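Local coordinates for type ii site-specific deoxyribonuclease (Klebsiella pneumoniae, PDB 6EKR), which probably cleaves double-stranded DNA at a specific site, as a type IIP restriction endonuclease of the PD-(D/E)xK nuclease family, at residues M1-R13 with A24-L36. The protein carries 2 engineered substitutions. Numbering follows the deposited sequence.
Sequences MDILKEKIDVASR and ATLQVIEHAMLLL
Residues 3-13 and 24-36 form an antiparallel helical hairpin at the N-terminus, their axes 8.4 Å apart at closest approach with 159° between their directions. The helices draw together toward the loop that joins helix 3-16 to helix 22-39: the CA atoms of Ala11 and Ala24 lie 4.9 Å apart, those of Met1 and Leu35 7.3 Å. At the close end small residues allow this, the CB atoms of Ala11 and Ala24 meeting at 3.8 Å, with Val10 CG1 alongside. Midway, Val28 divides its two methyls: CG2 rests against the backbone carbonyl of Lys7, while CG1 packs on CG1 of Ile8, 3.5 Å away, and also meets Leu4. Leu4 is a knob in the hole made by Val28, His31, Ala32 and Leu35; with CG anti to the backbone N (chi1 -179°), its CD1 comes within 3.8 Å of Ala32 CB and lies at the His31 ring edge. Phe122 of helix 101-125 touches Leu4 and Ile8, and Phe136 of helix 132-148 touches Val28, so this side of the hairpin faces the protein interior. At the wider end Leu35 CD2 meets CG of Met1, a selenomethionine. On the more exposed side the His31 ring packs against helix 3-13, Ile3 CG2 approaching its CE1 obliquely. The Lys7 chain, extended beyond CG, runs across His31 at about a right angle and brings NZ to 3.0 Å from His31 ND1.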
HETATM    1  N   MSE A   1      -4.762 -25.503  18.584  1.00 83.18           N
HETATM    2  CA  MSE A   1      -5.492 -24.207  18.597  1.00 84.02           C
HETATM    3  C   MSE A   1      -4.524 -23.075  18.897  1.00 82.37           C
HETATM    4  O   MSE A   1      -4.417 -22.110  18.130  1.00 82.47           O
HETATM    5  CB  MSE A   1      -6.630 -24.242  19.624  1.00 83.93           C
HETATM    6  CG  MSE A   1      -7.905 -24.901  19.100  1.00 85.27           C
HETATM    7 SE   MSE A   1      -9.090 -25.650  20.477  1.00 89.02          SE
HETATM    8  CE  MSE A   1     -10.571 -26.269  19.346  1.00 86.30           C
ATOM      9  N   ASP A   2      -3.828 -23.213  20.025  1.00 81.02           N
ATOM     10  CA  ASP A   2      -2.738 -22.317  20.445  1.00 79.17           C
ATOM     11  C   ASP A   2      -1.427 -23.077  20.257  1.00 77.30           C
ATOM     12  O   ASP A   2      -0.332 -22.525  20.329  1.00 76.69           O
ATOM     13  CB  ASP A   2      -2.934 -21.927  21.915  1.00 79.56           C
ATOM     14  CG  ASP A   2      -1.837 -21.019  22.435  1.00 80.53           C
ATOM     15  OD1 ASP A   2      -1.508 -20.014  21.751  1.00 81.23           O
ATOM     16  OD2 ASP A   2      -1.314 -21.319  23.535  1.00 81.29           O
ATOM     17  N   ILE A   3      -1.591 -24.372  20.016  1.00 75.29           N
ATOM     18  CA  ILE A   3      -0.525 -25.297  19.704  1.00 73.31           C
ATOM     19  C   ILE A   3      -0.054 -25.047  18.282  1.00 71.79           C
ATOM     20  O   ILE A   3       1.098 -25.330  17.949  1.00 71.72           O
ATOM     21  CB  ILE A   3      -1.038 -26.757  19.801  1.00 73.46           C
ATOM     22  CG1 ILE A   3      -1.685 -27.029  21.170  1.00 73.41           C
ATOM     23  CG2 ILE A   3       0.083 -27.756  19.524  1.00 73.55           C
ATOM     24  CD1 ILE A   3      -3.129 -26.540  21.324  1.00 73.24           C
ATOM     25  N   LEU A   4      -0.948 -24.514  17.450  1.00 69.82           N
ATOM     26  CA  LEU A   4      -0.630 -24.253  16.051  1.00 67.97           C
ATOM     27  C   LEU A   4       0.400 -23.130  15.896  1.00 66.97           C
ATOM     28  O   LEU A   4       1.367 -23.289  15.146  1.00 66.59           O
ATOM     29  CB  LEU A   4      -1.900 -23.971  15.242  1.00 67.79           C
ATOM     30  CG  LEU A   4      -1.736 -23.705  13.742  1.00 66.71           C
ATOM     31  CD1 LEU A   4      -1.394 -24.972  12.962  1.00 65.32           C
ATOM     32  CD2 LEU A   4      -2.984 -23.054  13.209  1.00 65.20           C
ATOM     33  N   LYS A   5       0.193 -22.021  16.614  1.00 65.79           N
ATOM     34  CA  LYS A   5       1.129 -20.890  16.633  1.00 64.96           C
ATOM     35  C   LYS A   5       2.525 -21.321  17.088  1.00 64.14           C
ATOM     36  O   LYS A   5       3.521 -21.073  16.403  1.00 63.89           O
ATOM     37  CB  LYS A   5       0.618 -19.766  17.540  1.00 65.12           C
ATOM     38  CG  LYS A   5       1.267 -18.405  17.257  1.00 66.49           C
ATOM     39  CD  LYS A   5       1.410 -17.547  18.524  1.00 68.62           C
ATOM     40  CE  LYS A   5       2.398 -16.381  18.302  1.00 69.20           C
ATOM     41  NZ  LYS A   5       2.890 -15.751  19.570  1.00 68.39           N
ATOM     42  N   GLU A   6       2.581 -21.971  18.246  1.00 63.17           N
ATOM     43  CA  GLU A   6       3.816 -22.512  18.770  1.00 62.62           C
ATOM     44  C   GLU A   6       4.501 -23.318  17.667  1.00 61.21           C
ATOM     45  O   GLU A   6       5.691 -23.133  17.403  1.00 61.17           O
ATOM     46  CB  GLU A   6       3.529 -23.364  20.014  1.00 62.51           C
ATOM     47  CG  GLU A   6       4.721 -24.149  20.577  1.00 64.09           C
ATOM     48  CD  GLU A   6       4.301 -25.413  21.363  1.00 64.88           C
ATOM     49  OE1 GLU A   6       3.255 -26.036  21.024  1.00 67.26           O
ATOM     50  OE2 GLU A   6       5.028 -25.787  22.322  1.00 67.57           O
ATOM     51  N   LYS A   7       3.733 -24.177  17.000  1.00 59.92           N
ATOM     52  CA  LYS A   7       4.273 -25.033  15.942  1.00 58.50           C
ATOM     53  C   LYS A   7       4.787 -24.271  14.721  1.00 57.43           C
ATOM     54  O   LYS A   7       5.811 -24.651  14.154  1.00 57.04           O
ATOM     55  CB  LYS A   7       3.265 -26.098  15.539  1.00 58.51           C
ATOM     56  CG  LYS A   7       3.331 -27.326  16.408  1.00 58.47           C
ATOM     57  CD  LYS A   7       2.272 -28.316  16.005  1.00 58.90           C
ATOM     58  CE  LYS A   7       2.224 -29.488  16.957  1.00 60.00           C
ATOM     59  NZ  LYS A   7       1.164 -30.455  16.543  1.00 61.18           N
ATOM     60  N   ILE A   8       4.088 -23.208  14.329  1.00 56.10           N
ATOM     61  CA  ILE A   8       4.570 -22.345  13.258  1.00 55.37           C
ATOM     62  C   ILE A   8       5.866 -21.647  13.671  1.00 55.23           C
ATOM     63  O   ILE A   8       6.844 -21.632  12.907  1.00 55.08           O
ATOM     64  CB  ILE A   8       3.513 -21.305  12.805  1.00 55.27           C
ATOM     65  CG1 ILE A   8       2.326 -22.015  12.166  1.00 54.63           C
ATOM     66  CG2 ILE A   8       4.098 -20.352  11.764  1.00 54.80           C
ATOM     67  CD1 ILE A   8       1.063 -21.220  12.164  1.00 53.72           C
ATOM     68  N   ASP A   9       5.866 -21.091  14.887  1.00 54.76           N
ATOM     69  CA  ASP A   9       7.017 -20.360  15.431  1.00 54.13           C
ATOM     70  C   ASP A   9       8.280 -21.199  15.396  1.00 53.13           C
ATOM     71  O   ASP A   9       9.361 -20.685  15.116  1.00 53.08           O
ATOM     72  CB  ASP A   9       6.745 -19.875  16.858  1.00 54.48           C
ATOM     73  CG  ASP A   9       5.827 -18.644  16.906  1.00 56.28           C
ATOM     74  OD1 ASP A   9       5.507 -18.067  15.834  1.00 57.61           O
ATOM     75  OD2 ASP A   9       5.422 -18.254  18.030  1.00 57.86           O
ATOM     76  N   VAL A  10       8.129 -22.492  15.668  1.00 52.08           N
ATOM     77  CA  VAL A  10       9.234 -23.436  15.568  1.00 50.99           C
ATOM     78  C   VAL A  10       9.781 -23.478  14.137  1.00 50.91           C
ATOM     79  O   VAL A  10      10.998 -23.418  13.938  1.00 50.92           O
ATOM     80  CB  VAL A  10       8.824 -24.847  16.045  1.00 50.64           C
ATOM     81  CG1 VAL A  10       9.901 -25.869  15.719  1.00 49.79           C
ATOM     82  CG2 VAL A  10       8.521 -24.839  17.534  1.00 49.90           C
ATOM     83  N   ALA A  11       8.886 -23.563  13.152  1.00 50.44           N
ATOM     84  CA  ALA A  11       9.299 -23.696  11.758  1.00 50.02           C
ATOM     85  C   ALA A  11       9.800 -22.369  11.221  1.00 50.00           C
ATOM     86  O   ALA A  11      10.712 -22.322  10.384  1.00 49.61           O
ATOM     87  CB  ALA A  11       8.160 -24.197  10.918  1.00 50.23           C
ATOM     88  N   SER A  12       9.181 -21.295  11.707  1.00 50.08           N
ATOM     89  CA  SER A  12       9.536 -19.934  11.323  1.00 50.05           C
ATOM     90  C   SER A  12      10.930 -19.572  11.834  1.00 50.11           C
ATOM     91  O   SER A  12      11.712 -18.945  11.117  1.00 50.22           O
ATOM     92  CB  SER A  12       8.481 -18.950  11.842  1.00 50.04           C
ATOM     93  OG  SER A  12       8.847 -17.611  11.575  1.00 49.75           O
ATOM     94  N   ARG A  13      11.237 -20.000  13.059  1.00 49.93           N
ATOM     95  CA  ARG A  13      12.518 -19.719  13.681  1.00 49.83           C
ATOM     96  C   ARG A  13      13.638 -20.519  13.012  1.00 49.20           C
ATOM     97  O   ARG A  13      14.712 -19.987  12.741  1.00 48.93           O
ATOM     98  CB  ARG A  13      12.447 -19.974  15.193  1.00 50.21           C
ATOM     99  CG  ARG A  13      13.419 -19.143  16.038  1.00 52.22           C
ATOM    100  CD  ARG A  13      13.205 -17.628  15.874  1.00 55.00           C
ATOM    101  NE  ARG A  13      14.471 -16.905  16.005  1.00 57.51           N
ATOM    102  CZ  ARG A  13      14.868 -15.909  15.210  1.00 58.85           C
ATOM    103  NH1 ARG A  13      14.099 -15.503  14.199  1.00 58.73           N
ATOM    104  NH2 ARG A  13      16.050 -15.326  15.418  1.00 58.60           N
ATOM    105  N   ALA A  24       9.619 -29.324  10.390  1.00 50.70           N
ATOM    106  CA  ALA A  24       8.806 -28.549  11.341  1.00 50.29           C
ATOM    107  C   ALA A  24       7.634 -27.868  10.677  1.00 50.31           C
ATOM    108  O   ALA A  24       6.648 -27.529  11.334  1.00 49.89           O
ATOM    109  CB  ALA A  24       9.653 -27.520  12.051  1.00 50.20           C
ATOM    110  N   THR A  25       7.767 -27.649   9.369  1.00 50.65           N
ATOM    111  CA  THR A  25       6.727 -27.012   8.564  1.00 50.76           C
ATOM    112  C   THR A  25       5.684 -28.039   8.108  1.00 50.36           C
ATOM    113  O   THR A  25       4.501 -27.723   8.014  1.00 50.43           O
ATOM    114  CB  THR A  25       7.310 -26.133   7.386  1.00 50.62           C
ATOM    115  OG1 THR A  25       6.248 -25.477   6.690  1.00 51.62           O
ATOM    116  CG2 THR A  25       8.027 -26.951   6.379  1.00 51.08           C
ATOM    117  N   LEU A  26       6.110 -29.271   7.863  1.00 50.15           N
ATOM    118  CA  LEU A  26       5.151 -30.344   7.590  1.00 50.16           C
ATOM    119  C   LEU A  26       4.287 -30.625   8.814  1.00 49.99           C
ATOM    120  O   LEU A  26       3.091 -30.868   8.699  1.00 49.82           O
ATOM    121  CB  LEU A  26       5.855 -31.609   7.106  1.00 50.14           C
ATOM    122  CG  LEU A  26       6.667 -31.434   5.815  1.00 50.73           C
ATOM    123  CD1 LEU A  26       7.306 -32.752   5.373  1.00 51.69           C
ATOM    124  CD2 LEU A  26       5.831 -30.835   4.694  1.00 49.49           C
ATOM    125  N   GLN A  27       4.906 -30.541   9.985  1.00 50.17           N
ATOM    126  CA  GLN A  27       4.230 -30.684  11.271  1.00 50.38           C
ATOM    127  C   GLN A  27       3.137 -29.626  11.500  1.00 49.99           C
ATOM    128  O   GLN A  27       2.164 -29.873  12.210  1.00 50.10           O
ATOM    129  CB  GLN A  27       5.262 -30.608  12.394  1.00 50.75           C
ATOM    130  CG  GLN A  27       4.947 -31.467  13.596  1.00 52.98           C
ATOM    131  CD  GLN A  27       5.540 -32.853  13.475  1.00 55.66           C
ATOM    132  OE1 GLN A  27       6.761 -33.015  13.461  1.00 56.47           O
ATOM    133  NE2 GLN A  27       4.676 -33.867  13.392  1.00 57.30           N
ATOM    134  N   VAL A  28       3.302 -28.451  10.903  1.00 49.68           N
ATOM    135  CA  VAL A  28       2.278 -27.413  10.961  1.00 49.33           C
ATOM    136  C   VAL A  28       1.092 -27.794  10.081  1.00 49.42           C
ATOM    137  O   VAL A  28      -0.071 -27.599  10.464  1.00 49.44           O
ATOM    138  CB  VAL A  28       2.825 -26.035  10.544  1.00 49.24           C
ATOM    139  CG1 VAL A  28       1.695 -25.022  10.398  1.00 48.93           C
ATOM    140  CG2 VAL A  28       3.829 -25.550  11.553  1.00 48.56           C
ATOM    141  N   ILE A  29       1.389 -28.349   8.909  1.00 49.45           N
ATOM    142  CA  ILE A  29       0.335 -28.811   8.013  1.00 49.42           C
ATOM    143  C   ILE A  29      -0.449 -29.941   8.665  1.00 49.66           C
ATOM    144  O   ILE A  29      -1.679 -29.868   8.758  1.00 50.01           O
ATOM    145  CB  ILE A  29       0.863 -29.231   6.633  1.00 49.14           C
ATOM    146  CG1 ILE A  29       1.626 -28.073   5.988  1.00 48.33           C
ATOM    147  CG2 ILE A  29      -0.305 -29.592   5.747  1.00 49.40           C
ATOM    148  CD1 ILE A  29       2.636 -28.482   4.946  1.00 47.68           C
ATOM    149  N   GLU A  30       0.261 -30.955   9.148  0.50 49.74           N
ATOM    150  CA  GLU A  30      -0.372 -32.069   9.833  0.50 49.98           C
ATOM    151  C   GLU A  30      -1.388 -31.569  10.846  0.50 50.38           C
ATOM    152  O   GLU A  30      -2.527 -32.014  10.862  0.50 50.13           O
ATOM    153  CB  GLU A  30       0.678 -32.940  10.517  0.50 49.83           C
ATOM    154  CG  GLU A  30       0.105 -34.035  11.400  0.50 49.78           C
ATOM    155  CD  GLU A  30       1.088 -35.158  11.660  0.50 49.85           C
ATOM    156  OE1 GLU A  30       2.022 -35.338  10.849  0.50 49.93           O
ATOM    157  OE2 GLU A  30       0.919 -35.867  12.675  0.50 49.71           O
ATOM    158  N   HIS A  31      -0.973 -30.604  11.655  1.00 51.36           N
ATOM    159  CA  HIS A  31      -1.757 -30.153  12.804  1.00 52.26           C
ATOM    160  C   HIS A  31      -2.914 -29.236  12.443  1.00 52.34           C
ATOM    161  O   HIS A  31      -3.955 -29.273  13.096  1.00 52.49           O
ATOM    162  CB  HIS A  31      -0.849 -29.476  13.838  1.00 52.78           C
ATOM    163  CG  HIS A  31      -1.567 -29.008  15.070  1.00 54.35           C
ATOM    164  ND1 HIS A  31      -1.716 -29.797  16.192  1.00 55.90           N
ATOM    165  CD2 HIS A  31      -2.171 -27.829  15.356  1.00 54.70           C
ATOM    166  CE1 HIS A  31      -2.378 -29.123  17.116  1.00 56.27           C
ATOM    167  NE2 HIS A  31      -2.673 -27.929  16.631  1.00 55.80           N
ATOM    168  N   ALA A  32      -2.732 -28.402  11.425  1.00 52.59           N
ATOM    169  CA  ALA A  32      -3.807 -27.519  10.987  1.00 52.82           C
ATOM    170  C   ALA A  32      -4.930 -28.338  10.359  1.00 53.09           C
ATOM    171  O   ALA A  32      -6.116 -28.061  10.594  1.00 52.76           O
ATOM    172  CB  ALA A  32      -3.287 -26.482  10.010  1.00 52.91           C
HETATM  173  N   MSE A  33      -4.538 -29.350   9.577  1.00 53.38           N
HETATM  174  CA  MSE A  33      -5.473 -30.277   8.939  1.00 54.14           C
HETATM  175  C   MSE A  33      -6.315 -31.057   9.955  1.00 53.75           C
HETATM  176  O   MSE A  33      -7.535 -31.129   9.827  1.00 53.75           O
HETATM  177  CB  MSE A  33      -4.735 -31.246   8.014  1.00 54.61           C
HETATM  178  CG  MSE A  33      -4.256 -30.631   6.706  1.00 57.86           C
HETATM  179 SE   MSE A  33      -5.720 -30.057   5.537  1.00 66.76          SE
HETATM  180  CE  MSE A  33      -6.330 -31.819   4.953  1.00 64.55           C
ATOM    181  N   LEU A  34      -5.664 -31.620  10.970  1.00 53.37           N
ATOM    182  CA  LEU A  34      -6.369 -32.360  12.004  1.00 53.03           C
ATOM    183  C   LEU A  34      -7.212 -31.453  12.893  1.00 53.15           C
ATOM    184  O   LEU A  34      -8.209 -31.895  13.461  1.00 53.41           O
ATOM    185  CB  LEU A  34      -5.402 -33.199  12.846  1.00 52.82           C
ATOM    186  CG  LEU A  34      -4.607 -34.299  12.131  1.00 52.21           C
ATOM    187  CD1 LEU A  34      -3.672 -34.994  13.087  1.00 51.03           C
ATOM    188  CD2 LEU A  34      -5.509 -35.309  11.454  1.00 52.28           C
ATOM    189  N   LEU A  35      -6.821 -30.191  13.011  1.00 53.03           N
ATOM    190  CA  LEU A  35      -7.591 -29.236  13.802  1.00 53.07           C
ATOM    191  C   LEU A  35      -8.952 -28.977  13.177  1.00 53.11           C
ATOM    192  O   LEU A  35      -9.978 -29.101  13.850  1.00 53.09           O
ATOM    193  CB  LEU A  35      -6.831 -27.912  13.965  1.00 53.31           C
ATOM    194  CG  LEU A  35      -6.276 -27.510  15.336  1.00 53.07           C
ATOM    195  CD1 LEU A  35      -5.440 -26.251  15.199  1.00 52.78           C
ATOM    196  CD2 LEU A  35      -7.404 -27.280  16.321  1.00 52.37           C
ATOM    197  N   LEU A  36      -8.943 -28.616  11.889  1.00 53.30           N
ATOM    198  CA  LEU A  36     -10.159 -28.324  11.121  1.00 53.11           C
ATOM    199  C   LEU A  36     -11.027 -29.573  11.046  1.00 53.35           C
ATOM    200  O   LEU A  36     -12.242 -29.504  11.224  1.00 53.64           O
ATOM    201  CB  LEU A  36      -9.817 -27.828   9.707  1.00 53.05           C
ATOM    202  CG  LEU A  36      -8.943 -26.586   9.459  1.00 52.44           C
ATOM    203  CD1 LEU A  36      -8.496 -26.510   8.020  1.00 50.87           C
ATOM    204  CD2 LEU A  36      -9.675 -25.319   9.819  1.00 53.54           C
TER